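Local coordinates for protein 24-sterol C-methyltransferase (Haloferax volcanii, PDB 6F5Z) that probably transfers methyl groups from S-adenosyl-L-methionine as a class I methyltransferase, and forms a complex with the small activator protein Trm112, at residues T41-G46 / D102-V107; F66-S71 / S88-D93; I190-A195 / E207-R212. All coordinates share one frame; numbering follows the deposited sequence.

Contact 1: T41-G46 / D102-V107; sequences TVVDLG and DSVDHV. With SAH (S-adenosyl-L-homocysteine), chain G.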
loop_
_atom_site.group_PDB
_atom_site.type_symbol
_atom_site.label_atom_id
_atom_site.label_comp_id
_atom_site.label_asym_id
_atom_site.label_seq_id
_atom_site.Cartn_x
_atom_site.Cartn_y
_atom_site.Cartn_z
ATOM N N THR B 41 16.212 -3.132 7.876
ATOM C CA THR B 41 17.241 -3.331 6.839
ATOM C C THR B 41 16.547 -3.174 5.494
ATOM O O THR B 41 15.557 -3.855 5.237
ATOM C CB THR B 41 17.857 -4.714 6.960
ATOM O OG1 THR B 41 18.640 -4.789 8.157
ATOM C CG2 THR B 41 18.761 -5.053 5.746
ATOM N N VAL B 42 17.065 -2.278 4.648
ATOM C CA VAL B 42 16.489 -2.040 3.331
ATOM C C VAL B 42 17.543 -2.245 2.247
ATOM O O VAL B 42 18.687 -1.768 2.387
ATOM C CB VAL B 42 15.873 -0.605 3.254
ATOM C CG1 VAL B 42 15.342 -0.264 1.837
ATOM C CG2 VAL B 42 14.749 -0.459 4.287
ATOM N N VAL B 43 17.144 -2.881 1.150
ATOM C CA VAL B 43 17.976 -3.034 -0.047
ATOM C C VAL B 43 17.369 -2.133 -1.135
ATOM O O VAL B 43 16.142 -2.148 -1.369
ATOM C CB VAL B 43 18.040 -4.506 -0.509
ATOM C CG1 VAL B 43 18.684 -4.618 -1.909
ATOM C CG2 VAL B 43 18.839 -5.327 0.487
ATOM N N ASP B 44 18.224 -1.326 -1.749
ATOM C CA ASP B 44 17.824 -0.406 -2.812
ATOM C C ASP B 44 18.441 -0.941 -4.108
ATOM O O ASP B 44 19.689 -0.969 -4.249
ATOM C CB ASP B 44 18.390 0.995 -2.469
ATOM C CG ASP B 44 18.184 2.084 -3.483
ATOM O OD1 ASP B 44 17.569 1.806 -4.541
ATOM O OD2 ASP B 44 18.638 3.223 -3.220
ATOM N N LEU B 45 17.573 -1.467 -4.996
ATOM C CA LEU B 45 18.033 -2.084 -6.234
ATOM C C LEU B 45 18.159 -1.065 -7.339
ATOM O O LEU B 45 17.145 -0.491 -7.749
ATOM C CB LEU B 45 17.080 -3.189 -6.640
ATOM C CG LEU B 45 17.014 -4.377 -5.703
ATOM C CD1 LEU B 45 15.979 -5.371 -6.221
ATOM C CD2 LEU B 45 18.366 -5.090 -5.571
ATOM N N GLY B 46 19.402 -0.815 -7.791
ATOM C CA GLY B 46 19.696 0.202 -8.803
ATOM C C GLY B 46 19.714 1.561 -8.151
ATOM O O GLY B 46 19.069 2.509 -8.591
ATOM N N ASP B 102 15.436 -14.501 3.342
ATOM C CA ASP B 102 14.714 -13.942 4.486
ATOM C C ASP B 102 15.597 -13.089 5.385
ATOM O O ASP B 102 15.563 -13.243 6.614
ATOM C CB ASP B 102 14.061 -15.071 5.314
ATOM C CG ASP B 102 13.097 -16.014 4.614
ATOM O OD1 ASP B 102 12.669 -15.708 3.482
ATOM O OD2 ASP B 102 12.766 -17.054 5.197
ATOM N N SER B 103 16.395 -12.206 4.786
ATOM C CA SER B 103 17.323 -11.422 5.571
ATOM C C SER B 103 17.047 -9.920 5.491
ATOM O O SER B 103 17.713 -9.153 6.176
ATOM C CB SER B 103 18.738 -11.683 5.049
ATOM O OG SER B 103 18.907 -11.230 3.703
ATOM N N VAL B 104 16.120 -9.496 4.607
ATOM C CA VAL B 104 15.858 -8.068 4.303
ATOM C C VAL B 104 14.464 -7.687 4.712
ATOM O O VAL B 104 13.513 -8.418 4.414
ATOM C CB VAL B 104 16.163 -7.794 2.797
ATOM C CG1 VAL B 104 15.791 -6.383 2.394
ATOM C CG2 VAL B 104 17.658 -8.041 2.524
ATOM N N ASP B 105 14.313 -6.509 5.365
ATOM C CA ASP B 105 12.953 -6.111 5.752
ATOM C C ASP B 105 12.160 -5.526 4.591
ATOM O O ASP B 105 10.957 -5.782 4.499
ATOM C CB ASP B 105 12.996 -5.113 6.914
ATOM C CG ASP B 105 13.600 -5.721 8.181
ATOM O OD1 ASP B 105 13.008 -6.674 8.716
ATOM O OD2 ASP B 105 14.732 -5.348 8.538
ATOM N N HIS B 106 12.812 -4.683 3.741
ATOM C CA HIS B 106 12.109 -4.107 2.598
ATOM C C HIS B 106 13.073 -3.896 1.452
ATOM O O HIS B 106 14.282 -3.715 1.670
ATOM C CB HIS B 106 11.478 -2.743 2.927
ATOM C CG HIS B 106 10.573 -2.770 4.104
ATOM N ND1 HIS B 106 11.023 -2.419 5.384
ATOM C CD2 HIS B 106 9.290 -3.177 4.172
ATOM C CE1 HIS B 106 9.985 -2.620 6.179
ATOM N NE2 HIS B 106 8.927 -3.087 5.521
ATOM N N VAL B 107 12.526 -3.948 0.232
ATOM C CA VAL B 107 13.328 -3.671 -0.977
ATOM C C VAL B 107 12.627 -2.507 -1.682
ATOM O O VAL B 107 11.395 -2.485 -1.821
ATOM C CB VAL B 107 13.361 -4.916 -1.906
ATOM C CG1 VAL B 107 14.057 -4.602 -3.238
ATOM C CG2 VAL B 107 14.078 -6.074 -1.215
HETATM N N SAH G . 17.196 4.617 -8.509
HETATM C CA SAH G . 17.988 5.743 -9.070
HETATM C CB SAH G . 18.755 5.393 -10.406
HETATM C CG SAH G . 17.819 5.057 -11.563
HETATM S SD SAH G . 18.776 4.688 -13.080
HETATM C C SAH G . 17.115 7.003 -9.312
HETATM O O SAH G . 15.866 6.873 -8.959
HETATM O OXT SAH G . 17.575 8.021 -9.775
HETATM C "C5'" SAH G . 18.902 2.884 -13.062
HETATM C "C4'" SAH G . 19.982 2.360 -12.133
HETATM O "O4'" SAH G . 19.895 0.911 -12.128
HETATM C "C3'" SAH G . 21.384 2.717 -12.642
HETATM O "O3'" SAH G . 22.207 3.285 -11.624
HETATM C "C2'" SAH G . 21.887 1.406 -13.256
HETATM O "O2'" SAH G . 23.302 1.228 -13.240
HETATM C "C1'" SAH G . 21.169 0.355 -12.410
HETATM N N9 SAH G . 20.955 -0.927 -13.084
HETATM C C8 SAH G . 20.321 -1.136 -14.285
HETATM N N7 SAH G . 20.229 -2.398 -14.628
HETATM C C5 SAH G . 20.838 -3.070 -13.579
HETATM C C6 SAH G . 21.072 -4.442 -13.333
HETATM N N6 SAH G . 20.733 -5.424 -14.179
HETATM N N1 SAH G . 21.715 -4.777 -12.186
HETATM C C2 SAH G . 22.116 -3.800 -11.361
HETATM N N3 SAH G . 21.953 -2.480 -11.485
HETATM C C4 SAH G . 21.294 -2.174 -12.622
HETATM O O HOH W 1 19.071 -7.844 8.162
#
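The carboxylate of Asp105 and the imidazole of His106 are the flat groups beside strand 41-45. Asp105 OD2 takes the backbone N-H of Thr41 on its anti lone pair, at 2.7 Å and almost straight (174°), while OD1 is hydrogen-bonded to a glycerol, probably from the crystallisation liquor, and has a weak, long ion pair with Lys131. The His106 ring turns away, its edge meeting Val42 CG2 near the ring plane; Met34 and Asp40 also touch the His106 side chain. With CG beside its own backbone N (chi1 -63°), Asp105 brings OD2 to Thr41 N while its amide bonds to Thr41 O at 2.9 Å; His106 N is the second donor to that oxygen, at 3.2 Å. The parallel pairing then continues with Val43 N bonded to His106 O at 3.0 Å. On the face of Val43 and Val107, Val43 CG2 lies 3.6 Å from Val104 CG2, the two valines crossing at about a right angle, and Leu45 CD1 reaches Val107 CG1. A water joins Thr41 OG1 to Ser103 O, and Arg64 also binds that hydroxyl. Just past the strand, Gly46 O accepts from the amino group of SAH. Helix 51-60 packs on Val42, helix 119-129 on Leu45 and Val107, and strand 134-140 on His106 and Val107.

Contact 2: F66-S71 / S88-D93; sequences FGLDGS and SFLVGD. With SAH (S-adenosyl-L-homocysteine), chain G.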
loop_
_atom_site.group_PDB
_atom_site.type_symbol
_atom_site.label_atom_id
_atom_site.label_comp_id
_atom_site.label_asym_id
_atom_site.label_seq_id
_atom_site.Cartn_x
_atom_site.Cartn_y
_atom_site.Cartn_z
ATOM N N PHE B 66 21.482 -1.148 2.015
ATOM C CA PHE B 66 22.407 -1.659 1.008
ATOM C C PHE B 66 21.959 -1.122 -0.335
ATOM O O PHE B 66 20.836 -1.428 -0.753
ATOM C CB PHE B 66 22.403 -3.187 0.936
ATOM C CG PHE B 66 22.825 -3.880 2.197
ATOM C CD1 PHE B 66 21.927 -4.059 3.244
ATOM C CD2 PHE B 66 24.122 -4.349 2.346
ATOM C CE1 PHE B 66 22.329 -4.656 4.436
ATOM C CE2 PHE B 66 24.517 -4.987 3.526
ATOM C CZ PHE B 66 23.626 -5.128 4.567
ATOM N N GLY B 67 22.809 -0.331 -0.983
ATOM C CA GLY B 67 22.519 0.231 -2.294
ATOM C C GLY B 67 23.286 -0.569 -3.328
ATOM O O GLY B 67 24.526 -0.513 -3.374
ATOM N N LEU B 68 22.564 -1.383 -4.090
ATOM C CA LEU B 68 23.157 -2.285 -5.073
ATOM C C LEU B 68 23.061 -1.621 -6.463
ATOM O O LEU B 68 22.020 -1.055 -6.820
ATOM C CB LEU B 68 22.404 -3.640 -5.059
ATOM C CG LEU B 68 22.868 -4.693 -6.085
ATOM C CD1 LEU B 68 22.699 -6.080 -5.537
ATOM C CD2 LEU B 68 22.031 -4.635 -7.409
ATOM N N ASP B 69 24.154 -1.689 -7.251
ATOM C CA ASP B 69 24.131 -1.113 -8.591
ATOM C C ASP B 69 25.109 -1.889 -9.443
ATOM O O ASP B 69 26.114 -2.385 -8.950
ATOM C CB ASP B 69 24.457 0.382 -8.586
ATOM C CG ASP B 69 23.836 1.065 -9.769
ATOM O OD1 ASP B 69 24.418 0.978 -10.888
ATOM O OD2 ASP B 69 22.764 1.665 -9.599
ATOM N N GLY B 70 24.791 -2.052 -10.707
ATOM C CA GLY B 70 25.693 -2.761 -11.616
ATOM C C GLY B 70 26.810 -1.873 -12.153
ATOM O O GLY B 70 27.699 -2.367 -12.854
ATOM N N SER B 71 26.746 -0.555 -11.877
ATOM C CA SER B 71 27.757 0.422 -12.287
ATOM C C SER B 71 28.700 0.732 -11.120
ATOM O O SER B 71 28.289 1.406 -10.165
ATOM C CB SER B 71 27.111 1.705 -12.805
ATOM O OG SER B 71 28.048 2.775 -12.856
ATOM N N SER B 88 25.434 1.254 3.153
ATOM C CA SER B 88 26.562 0.741 2.390
ATOM C C SER B 88 26.159 0.530 0.960
ATOM O O SER B 88 24.962 0.525 0.633
ATOM C CB SER B 88 27.022 -0.590 2.963
ATOM O OG SER B 88 25.993 -1.566 2.841
ATOM N N PHE B 89 27.174 0.408 0.097
ATOM C CA PHE B 89 26.998 0.267 -1.342
ATOM C C PHE B 89 27.815 -0.874 -1.886
ATOM O O PHE B 89 28.890 -1.207 -1.364
ATOM C CB PHE B 89 27.343 1.600 -2.044
ATOM C CG PHE B 89 26.423 2.703 -1.574
ATOM C CD1 PHE B 89 25.128 2.815 -2.084
ATOM C CD2 PHE B 89 26.798 3.549 -0.527
ATOM C CE1 PHE B 89 24.239 3.778 -1.586
ATOM C CE2 PHE B 89 25.908 4.516 -0.028
ATOM C CZ PHE B 89 24.640 4.632 -0.567
ATOM N N LEU B 90 27.288 -1.527 -2.923
ATOM C CA LEU B 90 27.948 -2.694 -3.513
ATOM C C LEU B 90 27.603 -2.795 -4.986
ATOM O O LEU B 90 26.553 -2.300 -5.445
ATOM C CB LEU B 90 27.528 -3.999 -2.779
ATOM C CG LEU B 90 26.041 -4.417 -2.883
ATOM C CD1 LEU B 90 25.899 -5.921 -2.873
ATOM C CD2 LEU B 90 25.186 -3.831 -1.747
ATOM N N VAL B 91 28.506 -3.422 -5.723
ATOM C CA VAL B 91 28.270 -3.720 -7.128
ATOM C C VAL B 91 27.574 -5.078 -7.168
ATOM O O VAL B 91 28.026 -6.044 -6.556
ATOM C CB VAL B 91 29.589 -3.725 -7.975
ATOM C CG1 VAL B 91 29.288 -3.776 -9.480
ATOM C CG2 VAL B 91 30.433 -2.483 -7.664
ATOM N N GLY B 92 26.485 -5.164 -7.920
ATOM C CA GLY B 92 25.768 -6.405 -8.068
ATOM C C GLY B 92 24.853 -6.378 -9.273
ATOM O O GLY B 92 24.784 -5.359 -9.984
ATOM N N ASP B 93 24.142 -7.492 -9.482
ATOM C CA ASP B 93 23.243 -7.607 -10.621
ATOM C C ASP B 93 21.892 -8.127 -10.176
ATOM O O ASP B 93 21.810 -9.015 -9.335
ATOM C CB ASP B 93 23.849 -8.513 -11.717
ATOM C CG ASP B 93 22.997 -8.520 -12.980
ATOM O OD1 ASP B 93 23.012 -7.505 -13.705
ATOM O OD2 ASP B 93 22.219 -9.491 -13.170
HETATM N N SAH G . 17.196 4.617 -8.509
HETATM C CA SAH G . 17.988 5.743 -9.070
HETATM C CB SAH G . 18.755 5.393 -10.406
HETATM C CG SAH G . 17.819 5.057 -11.563
HETATM S SD SAH G . 18.776 4.688 -13.080
HETATM C C SAH G . 17.115 7.003 -9.312
HETATM O O SAH G . 15.866 6.873 -8.959
HETATM O OXT SAH G . 17.575 8.021 -9.775
HETATM C "C5'" SAH G . 18.902 2.884 -13.062
HETATM C "C4'" SAH G . 19.982 2.360 -12.133
HETATM O "O4'" SAH G . 19.895 0.911 -12.128
HETATM C "C3'" SAH G . 21.384 2.717 -12.642
HETATM O "O3'" SAH G . 22.207 3.285 -11.624
HETATM C "C2'" SAH G . 21.887 1.406 -13.256
HETATM O "O2'" SAH G . 23.302 1.228 -13.240
HETATM C "C1'" SAH G . 21.169 0.355 -12.410
HETATM N N9 SAH G . 20.955 -0.927 -13.084
HETATM C C8 SAH G . 20.321 -1.136 -14.285
HETATM N N7 SAH G . 20.229 -2.398 -14.628
HETATM C C5 SAH G . 20.838 -3.070 -13.579
HETATM C C6 SAH G . 21.072 -4.442 -13.333
HETATM N N6 SAH G . 20.733 -5.424 -14.179
HETATM N N1 SAH G . 21.715 -4.777 -12.186
HETATM C C2 SAH G . 22.116 -3.800 -11.361
HETATM N N3 SAH G . 21.953 -2.480 -11.485
HETATM C C4 SAH G . 21.294 -2.174 -12.622
#
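The contact pairs the two strands of a beta-alpha-beta unit, 64-69 and 87-91, joined through helix 72-80 at one edge of the Rossmann-like sheet. Gly67 N bonds to Ser88 O (2.8 Å), Gly67 O takes Leu90 N, and Asp69 N lies nearly along the C=O axis of Leu90 (3.1 Å from its O). The last bond, from Gly92 N to Asp69 O, comes from above the carbonyl plane, 52° out of it. On one face, Leu90 CG stands between its backbone N and carbonyl carbon (chi1 65°), a torsion that brings the end of the side chain nearer strand 64-69 than its CB direction suggests: CD2 meets the edge of the Phe66 ring and lies 3.9 Å from Phe66 CB, and CD1 is 4.2 Å from Leu68 CD1. Leu68 CD2 lies against the backbone of Gly92. On the other face, with Asp69 and Val91, CD1 of Phe89 comes within 3.6 Å of Gly67 O.

As in other class I methyltransferases, the acidic residue ending the second strand holds the cofactor ribose. Asp69 OD1 accepts from SAH O2' (2.6 Å) and OD2 from O3' (2.7 Å), a two-pronged grip. OD1 also takes Ser71 N on its anti lone pair, forming an Asx turn that would help orient the carboxylate, and Gly48 N binds OD2. Ser71 N-caps the following helix through Met74 N. At the adenine, Asp93 OD1 accepts a weak bond from N6 (3.1 Å), while its OD2 is held by Asp95 N. The Trm112 partner, a UPF0434 family chain, packs on Phe66, Ser88 and Val91 and makes backbone hydrogen bonds with Val91.

Contact 3: I190-A195 / E207-R212; sequences IDIPAA and EAMVER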
loop_
_atom_site.group_PDB
_atom_site.type_symbol
_atom_site.label_atom_id
_atom_site.label_comp_id
_atom_site.label_asym_id
_atom_site.label_seq_id
_atom_site.Cartn_x
_atom_site.Cartn_y
_atom_site.Cartn_z
ATOM N N ILE B 190 7.665 19.340 -11.869
ATOM C CA ILE B 190 8.237 19.733 -13.156
ATOM C C ILE B 190 7.418 20.866 -13.775
ATOM O O ILE B 190 6.183 20.817 -13.797
ATOM C CB ILE B 190 8.407 18.507 -14.114
ATOM C CG1 ILE B 190 9.228 18.907 -15.356
ATOM C CG2 ILE B 190 7.056 17.861 -14.460
ATOM C CD1 ILE B 190 9.726 17.725 -16.236
ATOM N N ASP B 191 8.130 21.909 -14.241
ATOM C CA ASP B 191 7.469 23.074 -14.831
ATOM C C ASP B 191 6.926 22.719 -16.217
ATOM O O ASP B 191 7.598 22.051 -17.004
ATOM C CB ASP B 191 8.488 24.232 -14.966
ATOM C CG ASP B 191 7.918 25.503 -15.589
ATOM O OD1 ASP B 191 6.984 26.091 -14.997
ATOM O OD2 ASP B 191 8.407 25.906 -16.671
ATOM N N ILE B 192 5.698 23.121 -16.476
ATOM C CA ILE B 192 5.076 22.901 -17.779
ATOM C C ILE B 192 4.862 24.296 -18.386
ATOM O O ILE B 192 4.049 25.061 -17.865
ATOM C CB ILE B 192 3.784 22.065 -17.712
ATOM C CG1 ILE B 192 4.145 20.644 -17.164
ATOM C CG2 ILE B 192 3.135 21.955 -19.126
ATOM C CD1 ILE B 192 2.990 19.749 -17.010
ATOM N N PRO B 193 5.639 24.653 -19.433
ATOM C CA PRO B 193 5.488 26.003 -20.026
ATOM C C PRO B 193 4.099 26.247 -20.616
ATOM O O PRO B 193 3.311 25.332 -20.862
ATOM C CB PRO B 193 6.538 26.013 -21.153
ATOM C CG PRO B 193 7.495 24.913 -20.852
ATOM C CD PRO B 193 6.660 23.861 -20.150
ATOM N N ALA B 194 3.851 27.522 -20.969
ATOM C CA ALA B 194 2.625 27.909 -21.641
ATOM C C ALA B 194 2.562 27.220 -23.006
ATOM O O ALA B 194 3.617 26.907 -23.576
ATOM C CB ALA B 194 2.628 29.420 -21.842
ATOM N N ALA B 195 1.354 26.992 -23.540
ATOM C CA ALA B 195 1.128 26.323 -24.828
ATOM C C ALA B 195 1.918 26.978 -25.980
ATOM O O ALA B 195 2.311 26.267 -26.906
ATOM C CB ALA B 195 -0.358 26.240 -25.168
ATOM N N GLU B 207 -0.462 19.417 -23.989
ATOM C CA GLU B 207 -1.379 18.359 -23.540
ATOM C C GLU B 207 -0.615 17.067 -23.256
ATOM O O GLU B 207 -0.928 16.356 -22.296
ATOM C CB GLU B 207 -2.466 18.050 -24.607
ATOM C CG GLU B 207 -3.549 19.106 -24.743
ATOM C CD GLU B 207 -3.289 20.254 -25.710
ATOM O OE1 GLU B 207 -2.106 20.590 -25.974
ATOM O OE2 GLU B 207 -4.287 20.916 -26.081
ATOM N N ALA B 208 0.369 16.747 -24.120
ATOM C CA ALA B 208 1.130 15.504 -23.934
ATOM C C ALA B 208 2.010 15.581 -22.694
ATOM O O ALA B 208 2.111 14.602 -21.942
ATOM C CB ALA B 208 1.983 15.236 -25.182
ATOM N N MET B 209 2.612 16.739 -22.447
ATOM C CA MET B 209 3.467 16.910 -21.270
ATOM C C MET B 209 2.615 16.813 -20.002
ATOM O O MET B 209 3.017 16.163 -19.026
ATOM C CB MET B 209 4.213 18.248 -21.332
ATOM C CG MET B 209 5.309 18.318 -20.310
ATOM S SD MET B 209 6.263 19.846 -20.521
ATOM C CE MET B 209 7.606 19.501 -19.325
ATOM N N VAL B 210 1.433 17.456 -20.002
ATOM C CA VAL B 210 0.557 17.415 -18.824
ATOM C C VAL B 210 0.160 15.957 -18.589
ATOM O O VAL B 210 0.208 15.504 -17.449
ATOM C CB VAL B 210 -0.699 18.305 -19.016
ATOM C CG1 VAL B 210 -1.733 18.054 -17.920
ATOM C CG2 VAL B 210 -0.310 19.772 -19.039
ATOM N N GLU B 211 -0.227 15.228 -19.643
ATOM C CA GLU B 211 -0.642 13.830 -19.509
ATOM C C GLU B 211 0.505 12.995 -18.924
ATOM O O GLU B 211 0.297 12.242 -17.970
ATOM C CB GLU B 211 -1.089 13.278 -20.871
ATOM C CG GLU B 211 -1.685 11.897 -20.769
ATOM C CD GLU B 211 -2.090 11.366 -22.129
ATOM O OE1 GLU B 211 -1.230 11.321 -23.039
ATOM O OE2 GLU B 211 -3.288 11.049 -22.292
ATOM N N ARG B 212 1.725 13.185 -19.426
ATOM C CA ARG B 212 2.891 12.435 -18.949
ATOM C C ARG B 212 3.086 12.613 -17.438
ATOM O O ARG B 212 3.269 11.632 -16.704
ATOM C CB ARG B 212 4.191 12.861 -19.682
ATOM C CG ARG B 212 5.497 12.417 -18.992
ATOM C CD ARG B 212 5.649 10.895 -18.956
ATOM N NE ARG B 212 6.888 10.576 -18.248
ATOM C CZ ARG B 212 6.971 10.433 -16.922
ATOM N NH1 ARG B 212 5.885 10.535 -16.164
ATOM N NH2 ARG B 212 8.148 10.209 -16.346
#
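Apolar contacts centred on Met209 and Ile192 make up most of this meeting between the loop 190-195 and helix 206-216. Met209 leaves the helix fully extended, with CG anti to the backbone N (chi1 -168°) and the chain straight beyond it, and this carries its thioether to the loop. There SD lies 4.0 Å from Ile192 CG2, the two side chains running alongside in opposite senses, and 4.1 Å from CD of Pro193, whose ring crosses the methionine at about a right angle. The terminal CE goes further, to within 4.1 Å of Ile190 CD1. The next helix residue, Val210, adds to the patch: Ile192 CD1 sits over the helix backbone at Val210 CA (3.8 Å) and beside Val210 CG2 (3.9 Å), with Ile192 and Val210 nearly perpendicular.

Asp191 O makes the nearest approach to Met209 CE, at 3.4 Å, a polar atom against a methyl group. Hydrogen bonds that tie the loop to the helix come from arginines beyond the two segments, Arg206 to Pro193 O and Arg214 to Ile190 O. The chemistry thus implies a loop seated by apolar packing against a buried methionine and fastened by arginine bonds to its backbone carbonyls.

How the contacts relate
From the N terminus, strand 41-45 comes first, and the chain runs through helix 51-60 before strand 64-69. Contact 2 closes the short loop between that strand and 87-91; contact 1 closes the longer one when 104-110 returns to 41-45, so contact 2 is nested inside it. Strands 41-45 and 64-69 are neighbours in the sheet, and the two contacts touch there: Asp44 N is probably hydrogen-bonded to Phe66 O, 2.8 Å away. Together they join four consecutive parallel strands and both reach SAH. Contact 3 follows in series, after strand 178-185, fastening a surface loop to helix 206-216; its centre lies about 35 Å from the centres of both others.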